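Local coordinates for protein alpha-glucosidase (Pseudoalteromonas sp. K8, PDB 5HQA) that probably hydrolyses alpha-glucosidic bonds as a calcium-dependent family 97 glycoside hydrolase, and binds the inhibitor acarbose at its calcium site, at residues A[410-424]-A[437-451]. Sequence-based numbering, arbitrary orientation.
Sequences HDGQFMVNEYLHNVK and EPIKDTGLRRTYPNW. With CA (calcium ion), chain C; AC1 (4,6-dideoxy-4-{[(1S,4R,5S,6S)-4,5,6-trihydroxy-3-(hydroxymethyl)cyclohex-2-en-1-yl]amino}-alpha-D-glucopyranose), chain B.
The hydroxyl of Tyr-419 donates to the backbone carbonyl of Glu-437, OH to O 2.7 Å, tilted 16° from the carbonyl plane. His-410 CD2 also reaches this oxygen with its ring edge, 3.5 Å from Glu-437 O. The Glu-437 carboxylate binds the calcium ion through OE2, with Glu-154, Glu-455, Glu-461 and the acarbose unit completing the site. Glu-437 also has a polar partner in Tyr-389. The Tyr-419 bond holds the backbone of this calcium ligand, consistent with a second-shell role. A phenylalanine here would probably leave the Glu-437 carbonyl without its hydroxyl donor and the backbone beside the metal ligand less firmly placed. The backbone N of Ile-439 lies over one face of the Tyr-419 ring, and Met-415 CE over the opposite face, toward the rim. Ile-439 CD1 packs on Asp-411 CB at 3.5 Å.

Val-423 CG2 sits over the five-membered ring of Trp-451, 3.5 Å from its centroid, a CH-pi contact. CG2 lies anti to the carbonyl carbon, while CG1 turns to Asn-450. Asn-450 ND2 gives a nearly straight bond to Val-423 O (3.1 Å, 168°). Asn-450 is also held by Ile-431, just before strand 432-435. Leu-420 CD1 makes a CH-pi contact over one face of Tyr-448, offset toward the rim.

Helix 413-428 thus packs against the loop joining parallel strands 432-435 and 451-454 of the TIM-barrel-type catalytic domain, with helix 363-379 beside it.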
loop_
_atom_site.group_PDB
_atom_site.type_symbol
_atom_site.label_atom_id
_atom_site.label_comp_id
_atom_site.label_asym_id
_atom_site.label_seq_id
_atom_site.Cartn_x
_atom_site.Cartn_y
_atom_site.Cartn_z
ATOM N N HIS A 410 13.829 7.942 2.918
ATOM C CA HIS A 410 13.244 6.812 2.197
ATOM C C HIS A 410 12.417 7.259 1.005
ATOM O O HIS A 410 12.216 6.468 0.083
ATOM C CB HIS A 410 12.336 5.979 3.107
ATOM C CG HIS A 410 13.066 5.192 4.152
ATOM N ND1 HIS A 410 13.669 5.781 5.243
ATOM C CD2 HIS A 410 13.262 3.856 4.285
ATOM C CE1 HIS A 410 14.221 4.841 5.995
ATOM N NE2 HIS A 410 13.986 3.665 5.435
ATOM N N ASP A 411 11.907 8.492 1.008
ATOM C CA ASP A 411 10.975 8.916 -0.033
ATOM C C ASP A 411 11.512 10.077 -0.875
ATOM O O ASP A 411 10.741 10.751 -1.568
ATOM C CB ASP A 411 9.599 9.240 0.572
ATOM C CG ASP A 411 9.641 10.282 1.690
ATOM O OD1 ASP A 411 10.564 10.257 2.538
ATOM O OD2 ASP A 411 8.700 11.116 1.746
ATOM N N GLY A 412 12.829 10.307 -0.866
ATOM C CA GLY A 412 13.412 11.238 -1.811
ATOM C C GLY A 412 13.630 10.609 -3.187
ATOM O O GLY A 412 13.454 9.407 -3.392
ATOM N N GLN A 413 14.017 11.457 -4.149
ATOM C CA GLN A 413 14.303 10.972 -5.501
ATOM C C GLN A 413 15.354 9.862 -5.493
ATOM O O GLN A 413 15.228 8.873 -6.226
ATOM C CB GLN A 413 14.763 12.132 -6.385
ATOM C CG GLN A 413 15.188 11.725 -7.794
ATOM C CD GLN A 413 15.708 12.905 -8.590
ATOM O OE1 GLN A 413 16.240 13.863 -8.026
ATOM N NE2 GLN A 413 15.548 12.850 -9.907
ATOM N N PHE A 414 16.400 10.006 -4.673
ATOM C CA PHE A 414 17.439 8.981 -4.629
ATOM C C PHE A 414 16.849 7.610 -4.309
ATOM O O PHE A 414 17.119 6.625 -5.007
ATOM C CB PHE A 414 18.517 9.336 -3.600
ATOM C CG PHE A 414 19.463 8.201 -3.338
ATOM C CD1 PHE A 414 20.479 7.907 -4.246
ATOM C CD2 PHE A 414 19.301 7.382 -2.221
ATOM C CE1 PHE A 414 21.335 6.832 -4.027
ATOM C CE2 PHE A 414 20.156 6.301 -2.001
ATOM C CZ PHE A 414 21.169 6.030 -2.905
ATOM N N MET A 415 16.056 7.521 -3.236
ATOM C CA MET A 415 15.517 6.221 -2.843
ATOM C C MET A 415 14.414 5.763 -3.787
ATOM O O MET A 415 14.284 4.558 -4.051
ATOM C CB MET A 415 15.014 6.253 -1.398
ATOM C CG MET A 415 16.138 6.015 -0.383
ATOM S SD MET A 415 16.998 4.442 -0.651
ATOM C CE MET A 415 15.693 3.241 -0.406
ATOM N N VAL A 416 13.602 6.697 -4.296
ATOM C CA VAL A 416 12.607 6.330 -5.307
ATOM C C VAL A 416 13.281 5.557 -6.435
ATOM O O VAL A 416 12.820 4.484 -6.844
ATOM C CB VAL A 416 11.875 7.583 -5.825
ATOM C CG1 VAL A 416 11.168 7.294 -7.162
ATOM C CG2 VAL A 416 10.881 8.087 -4.778
ATOM N N ASN A 417 14.423 6.060 -6.905
ATOM C CA ASN A 417 15.158 5.370 -7.958
ATOM C C ASN A 417 15.814 4.090 -7.450
ATOM O O ASN A 417 15.912 3.103 -8.194
ATOM C CB ASN A 417 16.209 6.307 -8.555
ATOM C CG ASN A 417 15.588 7.401 -9.407
ATOM O OD1 ASN A 417 14.459 7.249 -9.885
ATOM N ND2 ASN A 417 16.310 8.509 -9.596
ATOM N N GLU A 418 16.262 4.089 -6.193
ATOM C CA GLU A 418 16.896 2.912 -5.613
ATOM C C GLU A 418 15.914 1.747 -5.506
ATOM O O GLU A 418 16.263 0.600 -5.819
ATOM C CB GLU A 418 17.474 3.281 -4.245
ATOM C CG GLU A 418 18.512 2.321 -3.715
ATOM C CD GLU A 418 19.804 2.311 -4.527
ATOM O OE1 GLU A 418 20.195 3.357 -5.097
ATOM O OE2 GLU A 418 20.426 1.232 -4.593
ATOM N N TYR A 419 14.679 2.016 -5.073
ATOM C CA TYR A 419 13.685 0.948 -4.990
ATOM C C TYR A 419 13.410 0.354 -6.362
ATOM O O TYR A 419 13.338 -0.870 -6.523
ATOM C CB TYR A 419 12.374 1.464 -4.397
ATOM C CG TYR A 419 12.386 1.818 -2.930
ATOM C CD1 TYR A 419 12.582 0.839 -1.953
ATOM C CD2 TYR A 419 12.150 3.129 -2.517
ATOM C CE1 TYR A 419 12.566 1.175 -0.597
ATOM C CE2 TYR A 419 12.132 3.474 -1.173
ATOM C CZ TYR A 419 12.345 2.495 -0.221
ATOM O OH TYR A 419 12.313 2.833 1.111
ATOM N N LEU A 420 13.209 1.215 -7.364
ATOM C CA LEU A 420 12.853 0.709 -8.684
ATOM C C LEU A 420 14.005 -0.073 -9.303
ATOM O O LEU A 420 13.770 -1.061 -10.004
ATOM C CB LEU A 420 12.414 1.858 -9.596
ATOM C CG LEU A 420 11.846 1.383 -10.938
ATOM C CD1 LEU A 420 10.664 0.450 -10.719
ATOM C CD2 LEU A 420 11.456 2.552 -11.831
ATOM N N HIS A 421 15.250 0.326 -9.036
ATOM C CA HIS A 421 16.374 -0.466 -9.519
ATOM C C HIS A 421 16.309 -1.884 -8.974
ATOM O O HIS A 421 16.514 -2.853 -9.714
ATOM C CB HIS A 421 17.701 0.176 -9.126
ATOM C CG HIS A 421 18.868 -0.748 -9.290
ATOM N ND1 HIS A 421 19.372 -1.095 -10.526
ATOM C CD2 HIS A 421 19.599 -1.433 -8.378
ATOM C CE1 HIS A 421 20.378 -1.937 -10.367
ATOM N NE2 HIS A 421 20.539 -2.158 -9.075
ATOM N N ASN A 422 16.021 -2.015 -7.678
ATOM C CA ASN A 422 15.905 -3.324 -7.039
ATOM C C ASN A 422 14.809 -4.160 -7.698
ATOM O O ASN A 422 15.010 -5.343 -8.016
ATOM C CB ASN A 422 15.636 -3.112 -5.542
ATOM C CG ASN A 422 15.491 -4.407 -4.769
ATOM O OD1 ASN A 422 14.401 -4.740 -4.306
ATOM N ND2 ASN A 422 16.594 -5.129 -4.598
ATOM N N VAL A 423 13.646 -3.548 -7.935
ATOM C CA VAL A 423 12.518 -4.252 -8.548
ATOM C C VAL A 423 12.848 -4.673 -9.977
ATOM O O VAL A 423 12.552 -5.799 -10.395
ATOM C CB VAL A 423 11.260 -3.363 -8.490
ATOM C CG1 VAL A 423 10.146 -3.924 -9.366
ATOM C CG2 VAL A 423 10.796 -3.199 -7.033
ATOM N N LYS A 424 13.462 -3.778 -10.751
ATOM C CA LYS A 424 13.781 -4.107 -12.136
ATOM C C LYS A 424 14.854 -5.185 -12.217
ATOM O O LYS A 424 14.787 -6.075 -13.075
ATOM C CB LYS A 424 14.239 -2.857 -12.882
ATOM C CG LYS A 424 13.144 -1.879 -13.256
ATOM C CD LYS A 424 13.810 -0.620 -13.779
ATOM C CE LYS A 424 12.915 0.196 -14.664
ATOM N NZ LYS A 424 13.632 1.433 -15.095
ATOM N N GLU A 437 9.511 -1.009 4.873
ATOM C CA GLU A 437 10.006 0.363 4.903
ATOM C C GLU A 437 10.186 0.879 3.472
ATOM O O GLU A 437 11.300 1.212 3.055
ATOM C CB GLU A 437 11.299 0.491 5.701
ATOM C CG GLU A 437 11.134 0.029 7.151
ATOM C CD GLU A 437 11.074 -1.489 7.265
ATOM O OE1 GLU A 437 11.948 -2.145 6.666
ATOM O OE2 GLU A 437 10.134 -2.028 7.909
ATOM N N PRO A 438 9.098 0.956 2.696
ATOM C CA PRO A 438 9.193 1.245 1.265
ATOM C C PRO A 438 8.968 2.710 0.969
ATOM O O PRO A 438 8.746 3.513 1.882
ATOM C CB PRO A 438 8.032 0.429 0.700
ATOM C CG PRO A 438 6.959 0.683 1.743
ATOM C CD PRO A 438 7.698 0.724 3.089
ATOM N N ILE A 439 8.989 3.053 -0.316
ATOM C CA ILE A 439 8.257 4.219 -0.794
ATOM C C ILE A 439 6.779 3.845 -0.843
ATOM O O ILE A 439 6.419 2.691 -1.107
ATOM C CB ILE A 439 8.779 4.666 -2.177
ATOM C CG1 ILE A 439 8.004 5.881 -2.700
ATOM C CG2 ILE A 439 8.672 3.520 -3.202
ATOM C CD1 ILE A 439 8.242 7.158 -1.897
ATOM N N LYS A 440 5.911 4.815 -0.567
ATOM C CA LYS A 440 4.477 4.566 -0.657
ATOM C C LYS A 440 4.108 4.059 -2.048
ATOM O O LYS A 440 4.776 4.361 -3.044
ATOM C CB LYS A 440 3.702 5.842 -0.340
ATOM C CG LYS A 440 3.931 6.942 -1.388
ATOM C CD LYS A 440 3.473 8.310 -0.882
ATOM C CE LYS A 440 3.724 9.374 -1.944
ATOM N NZ LYS A 440 3.315 10.746 -1.506
ATOM N N ASP A 441 3.049 3.251 -2.095
ATOM C CA ASP A 441 2.542 2.700 -3.348
ATOM C C ASP A 441 1.934 3.825 -4.182
ATOM O O ASP A 441 1.134 4.617 -3.675
ATOM C CB ASP A 441 1.498 1.620 -3.029
ATOM C CG ASP A 441 1.069 0.799 -4.251
ATOM O OD1 ASP A 441 1.150 1.307 -5.394
ATOM O OD2 ASP A 441 0.633 -0.368 -4.049
ATOM N N THR A 442 2.347 3.935 -5.449
ATOM C CA THR A 442 1.741 4.913 -6.350
ATOM C C THR A 442 1.241 4.246 -7.628
ATOM O O THR A 442 1.088 4.916 -8.658
ATOM C CB THR A 442 2.708 6.063 -6.671
ATOM O OG1 THR A 442 3.884 5.560 -7.316
ATOM C CG2 THR A 442 3.125 6.776 -5.375
ATOM N N GLY A 443 0.970 2.940 -7.571
ATOM C CA GLY A 443 0.393 2.214 -8.689
ATOM C C GLY A 443 1.383 1.577 -9.639
ATOM O O GLY A 443 0.966 1.072 -10.689
ATOM N N LEU A 444 2.676 1.568 -9.309
ATOM C CA LEU A 444 3.667 1.068 -10.253
ATOM C C LEU A 444 3.581 -0.443 -10.474
ATOM O O LEU A 444 4.180 -0.938 -11.438
ATOM C CB LEU A 444 5.072 1.461 -9.783
ATOM C CG LEU A 444 5.390 2.943 -9.985
ATOM C CD1 LEU A 444 6.600 3.353 -9.160
ATOM C CD2 LEU A 444 5.632 3.204 -11.470
ATOM N N ARG A 445 2.848 -1.181 -9.629
ATOM C CA ARG A 445 2.597 -2.594 -9.910
ATOM C C ARG A 445 1.944 -2.806 -11.275
ATOM O O ARG A 445 2.063 -3.896 -11.846
ATOM C CB ARG A 445 1.714 -3.212 -8.812
ATOM C CG ARG A 445 0.327 -2.555 -8.694
ATOM C CD ARG A 445 -0.459 -3.099 -7.501
ATOM N NE ARG A 445 -1.601 -2.250 -7.144
ATOM C CZ ARG A 445 -2.884 -2.623 -7.209
ATOM N NH1 ARG A 445 -3.230 -3.843 -7.634
ATOM N NH2 ARG A 445 -3.835 -1.769 -6.833
ATOM N N ARG A 446 1.243 -1.806 -11.815
ATOM C CA ARG A 446 0.718 -1.961 -13.167
ATOM C C ARG A 446 1.855 -2.072 -14.171
ATOM O O ARG A 446 1.847 -2.939 -15.054
ATOM C CB ARG A 446 -0.191 -0.792 -13.537
ATOM C CG ARG A 446 -0.648 -0.906 -14.995
ATOM C CD ARG A 446 -1.506 0.247 -15.442
ATOM N NE ARG A 446 -2.089 -0.049 -16.742
ATOM C CZ ARG A 446 -2.931 0.754 -17.383
ATOM N NH1 ARG A 446 -3.294 1.908 -16.838
ATOM N NH2 ARG A 446 -3.414 0.398 -18.565
ATOM N N THR A 447 2.850 -1.198 -14.038
ATOM C CA THR A 447 3.964 -1.127 -14.974
ATOM C C THR A 447 4.968 -2.247 -14.734
ATOM O O THR A 447 5.554 -2.777 -15.688
ATOM C CB THR A 447 4.647 0.233 -14.828
ATOM O OG1 THR A 447 3.643 1.260 -14.778
ATOM C CG2 THR A 447 5.583 0.495 -15.991
ATOM N N TYR A 448 5.181 -2.601 -13.464
ATOM C CA TYR A 448 6.150 -3.614 -13.041
ATOM C C TYR A 448 5.419 -4.605 -12.153
ATOM O O TYR A 448 5.460 -4.501 -10.921
ATOM C CB TYR A 448 7.328 -2.980 -12.301
ATOM C CG TYR A 448 8.003 -1.932 -13.141
ATOM C CD1 TYR A 448 8.889 -2.292 -14.150
ATOM C CD2 TYR A 448 7.721 -0.587 -12.962
ATOM C CE1 TYR A 448 9.497 -1.335 -14.944
ATOM C CE2 TYR A 448 8.326 0.376 -13.748
ATOM C CZ TYR A 448 9.208 -0.006 -14.737
ATOM O OH TYR A 448 9.802 0.957 -15.518
ATOM N N PRO A 449 4.727 -5.577 -12.751
ATOM C CA PRO A 449 3.861 -6.461 -11.964
ATOM C C PRO A 449 4.596 -7.399 -11.019
ATOM O O PRO A 449 3.927 -8.164 -10.317
ATOM C CB PRO A 449 3.108 -7.252 -13.038
ATOM C CG PRO A 449 3.136 -6.344 -14.261
ATOM C CD PRO A 449 4.476 -5.688 -14.199
ATOM N N ASN A 450 5.926 -7.384 -10.953
ATOM C CA ASN A 450 6.596 -8.159 -9.915
ATOM C C ASN A 450 6.747 -7.379 -8.616
ATOM O O ASN A 450 7.231 -7.938 -7.628
ATOM C CB ASN A 450 7.969 -8.640 -10.392
ATOM C CG ASN A 450 8.950 -7.515 -10.545
ATOM O OD1 ASN A 450 8.611 -6.456 -11.070
ATOM N ND2 ASN A 450 10.170 -7.716 -10.060
ATOM N N TRP A 451 6.346 -6.105 -8.589
ATOM C CA TRP A 451 6.337 -5.330 -7.347
ATOM C C TRP A 451 4.999 -5.598 -6.666
ATOM O O TRP A 451 4.042 -4.827 -6.772
ATOM C CB TRP A 451 6.550 -3.845 -7.624
ATOM C CG TRP A 451 7.172 -3.114 -6.460
ATOM C CD1 TRP A 451 7.363 -3.598 -5.195
ATOM C CD2 TRP A 451 7.718 -1.792 -6.470
ATOM N NE1 TRP A 451 7.988 -2.653 -4.414
ATOM C CE2 TRP A 451 8.218 -1.536 -5.174
ATOM C CE3 TRP A 451 7.836 -0.801 -7.449
ATOM C CZ2 TRP A 451 8.826 -0.328 -4.832
ATOM C CZ3 TRP A 451 8.448 0.398 -7.110
ATOM C CH2 TRP A 451 8.935 0.624 -5.814
HETATM CA CA CA C . 8.359 -2.573 9.469
HETATM C C1 AC1 B . 11.767 -0.987 13.883
HETATM O O2 AC1 B . 10.497 0.720 12.784
HETATM C C2 AC1 B . 11.138 -0.548 12.569
HETATM C C4A AC1 B . 10.934 -7.602 9.778
HETATM C C3 AC1 B . 10.168 -1.575 12.046
HETATM O O3 AC1 B . 9.536 -1.100 10.844
HETATM C C4 AC1 B . 10.881 -2.883 11.823
HETATM N N4A AC1 B . 10.079 -3.873 11.038
HETATM C C5 AC1 B . 11.115 -3.333 13.257
HETATM O O5 AC1 B . 12.143 -2.439 13.855
HETATM C C6 AC1 B . 11.570 -4.752 13.406
HETATM C C1B AC1 B . 10.815 -4.518 9.892
HETATM C C2B AC1 B . 9.786 -5.528 9.052
HETATM O O2B AC1 B . 8.599 -4.790 8.764
HETATM C C3B AC1 B . 9.556 -6.724 9.753
HETATM O O3B AC1 B . 8.528 -7.549 9.150
HETATM O O4 AC1 B . 10.766 -8.748 10.591
HETATM C C5B AC1 B . 12.076 -6.849 10.241
HETATM C C7B AC1 B . 11.995 -5.224 10.265
HETATM C C6B AC1 B . 13.455 -7.515 10.107
HETATM O O6B AC1 B . 13.806 -7.497 8.759
#